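Local structure of V-type ATP synthase subunit F (Archaeoglobus fulgidus, 2I4R) at residues B[30-34]-B[47-51]. The protein is probably a component of the A-type ATP synthase, the rotary machine that makes ATP from ADP using a proton gradient across the membrane. Sequence-based numbering, arbitrary orientation.
Sequences SDIYE and DVLKR
A bidentate salt bridge between Asp31 and Arg51, with the hydroxyl of Tyr33 joining at the edge of the guanidinium, ties an edge strand of the sheet, 32-34, to the C-terminal end of helix 38-50 near the protein surface. The guanidinium of Arg51 meets the carboxylate end-on: NH1 lies 2.7 Å from OD2 of Asp31 and NH2 2.8 Å from OD1, each oxygen offering its syn lone pair. The two planes are only 20° apart, and this flat pairing matches arginine's twin N-H donors to the two oxygens of an aspartate. NH1 also makes a nearly straight hydrogen bond to OH of Tyr33 (3.2 Å), again in the guanidinium plane, and NE forms a salt bridge with Asp53. Arg51 is the first residue beyond the helix, and its chain bends at CG-CD (chi3 47°) as it reaches back toward the strand. The strand and the helix follow one another in an alpha/beta fold whose four-stranded parallel sheet, order 2-1-3-4, is flanked by helices; strand 32-34 pairs with strand 11-16, whose Met11 touches both Asp31 and Arg51. Tyr33 suits its place because a long aromatic side chain can reach across to the helix and still end in a polar group. Its CE2 lies 4.2 Å from CG2 of Val48, whose branched, apolar side chain suits a buried site, while Asp47 meets CE1 through its CB methylene (4.1 Å). A leucine replacing Arg51 would probably leave the carboxylates of Asp31 and Asp53 without their shared cationic partner and the tyrosine hydroxyl without this donor.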
ATOM      1  N   SER B  30      15.934  -1.562  -6.450  1.00 63.11           N
ATOM      2  CA  SER B  30      17.009  -0.603  -6.191  1.00 62.71           C
ATOM      3  C   SER B  30      16.646   0.861  -6.148  1.00 61.96           C
ATOM      4  O   SER B  30      17.523   1.708  -5.996  1.00 60.91           O
ATOM      5  CB  SER B  30      18.127  -0.785  -7.221  1.00 63.35           C
ATOM      6  OG  SER B  30      17.626  -0.683  -8.540  1.00 63.28           O
ATOM      7  N   ASP B  31      15.364   1.167  -6.277  1.00 63.21           N
ATOM      8  CA  ASP B  31      14.929   2.558  -6.260  1.00 63.50           C
ATOM      9  C   ASP B  31      14.423   2.918  -4.868  1.00 62.39           C
ATOM     10  O   ASP B  31      13.325   3.452  -4.704  1.00 63.14           O
ATOM     11  CB  ASP B  31      13.835   2.755  -7.315  1.00 64.01           C
ATOM     12  CG  ASP B  31      13.740   4.186  -7.795  1.00 64.98           C
ATOM     13  OD1 ASP B  31      13.140   4.409  -8.870  1.00 65.84           O
ATOM     14  OD2 ASP B  31      14.260   5.085  -7.098  1.00 64.51           O
ATOM     15  N   ILE B  32      15.242   2.636  -3.864  1.00 61.30           N
ATOM     16  CA  ILE B  32      14.857   2.888  -2.484  1.00 61.66           C
ATOM     17  C   ILE B  32      15.479   4.121  -1.814  1.00 61.98           C
ATOM     18  O   ILE B  32      16.619   4.492  -2.106  1.00 61.76           O
ATOM     19  CB  ILE B  32      15.105   1.586  -1.631  1.00 60.63           C
ATOM     20  CG1 ILE B  32      15.268   1.925  -0.144  1.00 60.60           C
ATOM     21  CG2 ILE B  32      16.274   0.812  -2.187  1.00 55.74           C
ATOM     22  CD1 ILE B  32      16.637   2.406   0.261  1.00 58.97           C
ATOM     23  N   TYR B  33      14.701   4.750  -0.930  1.00 61.17           N
ATOM     24  CA  TYR B  33      15.127   5.926  -0.172  1.00 62.07           C
ATOM     25  C   TYR B  33      15.247   5.558   1.313  1.00 64.49           C
ATOM     26  O   TYR B  33      14.225   5.395   1.975  1.00 64.63           O
ATOM     27  CB  TYR B  33      14.086   7.041  -0.276  1.00 60.40           C
ATOM     28  CG  TYR B  33      14.023   7.794  -1.583  1.00 60.07           C
ATOM     29  CD1 TYR B  33      14.713   9.004  -1.753  1.00 56.96           C
ATOM     30  CD2 TYR B  33      13.250   7.317  -2.652  1.00 58.63           C
ATOM     31  CE1 TYR B  33      14.635   9.714  -2.960  1.00 54.53           C
ATOM     32  CE2 TYR B  33      13.166   8.025  -3.861  1.00 54.82           C
ATOM     33  CZ  TYR B  33      13.862   9.213  -4.007  1.00 54.23           C
ATOM     34  OH  TYR B  33      13.820   9.867  -5.214  1.00 52.66           O
ATOM     35  N   GLU B  34      16.468   5.432   1.838  1.00 67.90           N
ATOM     36  CA  GLU B  34      16.670   5.103   3.262  1.00 71.38           C
ATOM     37  C   GLU B  34      16.253   6.305   4.097  1.00 71.39           C
ATOM     38  O   GLU B  34      16.689   7.425   3.841  1.00 71.19           O
ATOM     39  CB  GLU B  34      18.138   4.789   3.549  1.00 75.36           C
ATOM     40  CG  GLU B  34      18.686   3.591   2.791  1.00 81.95           C
ATOM     41  CD  GLU B  34      18.285   2.272   3.418  1.00 85.77           C
ATOM     42  OE1 GLU B  34      17.080   2.085   3.698  1.00 88.33           O
ATOM     43  OE2 GLU B  34      19.178   1.418   3.627  1.00 88.67           O
ATOM     44  N   ASP B  47      11.465  14.787  -2.809  1.00 70.26           N
ATOM     45  CA  ASP B  47      12.350  14.343  -3.869  1.00 70.78           C
ATOM     46  C   ASP B  47      11.679  13.380  -4.822  1.00 70.15           C
ATOM     47  O   ASP B  47      11.816  13.507  -6.038  1.00 70.70           O
ATOM     48  CB  ASP B  47      13.601  13.697  -3.278  1.00 73.32           C
ATOM     49  CG  ASP B  47      14.385  14.652  -2.387  1.00 78.10           C
ATOM     50  OD1 ASP B  47      14.655  15.804  -2.816  1.00 78.30           O
ATOM     51  OD2 ASP B  47      14.734  14.244  -1.254  1.00 79.44           O
ATOM     52  N   VAL B  48      10.940  12.421  -4.285  1.00 68.79           N
ATOM     53  CA  VAL B  48      10.285  11.460  -5.151  1.00 68.47           C
ATOM     54  C   VAL B  48       9.223  12.145  -6.011  1.00 67.99           C
ATOM     55  O   VAL B  48       8.912  11.699  -7.113  1.00 68.46           O
ATOM     56  CB  VAL B  48       9.669  10.305  -4.329  1.00 67.53           C
ATOM     57  CG1 VAL B  48       8.422  10.766  -3.639  1.00 67.93           C
ATOM     58  CG2 VAL B  48       9.397   9.122  -5.226  1.00 66.82           C
ATOM     59  N   LEU B  49       8.684  13.252  -5.515  1.00 68.89           N
ATOM     60  CA  LEU B  49       7.663  13.990  -6.255  1.00 68.34           C
ATOM     61  C   LEU B  49       8.283  14.846  -7.344  1.00 68.80           C
ATOM     62  O   LEU B  49       7.631  15.152  -8.337  1.00 70.29           O
ATOM     63  CB  LEU B  49       6.837  14.866  -5.307  1.00 65.59           C
ATOM     64  CG  LEU B  49       5.863  14.093  -4.410  1.00 64.46           C
ATOM     65  CD1 LEU B  49       5.398  14.958  -3.263  1.00 63.14           C
ATOM     66  CD2 LEU B  49       4.695  13.614  -5.234  1.00 61.44           C
ATOM     67  N   LYS B  50       9.542  15.233  -7.165  1.00 69.51           N
ATOM     68  CA  LYS B  50      10.215  16.047  -8.170  1.00 69.55           C
ATOM     69  C   LYS B  50      10.590  15.184  -9.366  1.00 68.15           C
ATOM     70  O   LYS B  50      10.791  15.693 -10.467  1.00 68.33           O
ATOM     71  CB  LYS B  50      11.483  16.695  -7.599  1.00 71.64           C
ATOM     72  CG  LYS B  50      11.235  17.815  -6.604  1.00 74.20           C
ATOM     73  CD  LYS B  50      12.354  18.856  -6.660  1.00 78.25           C
ATOM     74  CE  LYS B  50      13.714  18.279  -6.243  1.00 81.39           C
ATOM     75  NZ  LYS B  50      14.873  19.079  -6.772  1.00 81.61           N
ATOM     76  N   ARG B  51      10.672  13.875  -9.146  1.00 66.80           N
ATOM     77  CA  ARG B  51      11.034  12.937 -10.204  1.00 66.53           C
ATOM     78  C   ARG B  51       9.947  12.769 -11.256  1.00 66.35           C
ATOM     79  O   ARG B  51       8.767  13.015 -10.993  1.00 67.47           O
ATOM     80  CB  ARG B  51      11.400  11.582  -9.595  1.00 64.17           C
ATOM     81  CG  ARG B  51      12.652  11.660  -8.768  1.00 63.66           C
ATOM     82  CD  ARG B  51      12.985  10.356  -8.121  1.00 64.28           C
ATOM     83  NE  ARG B  51      12.899   9.252  -9.067  1.00 65.74           N
ATOM     84  CZ  ARG B  51      13.207   7.995  -8.768  1.00 64.65           C
ATOM     85  NH1 ARG B  51      13.628   7.687  -7.549  1.00 63.16           N
ATOM     86  NH2 ARG B  51      13.078   7.048  -9.685  1.00 65.48           N
TER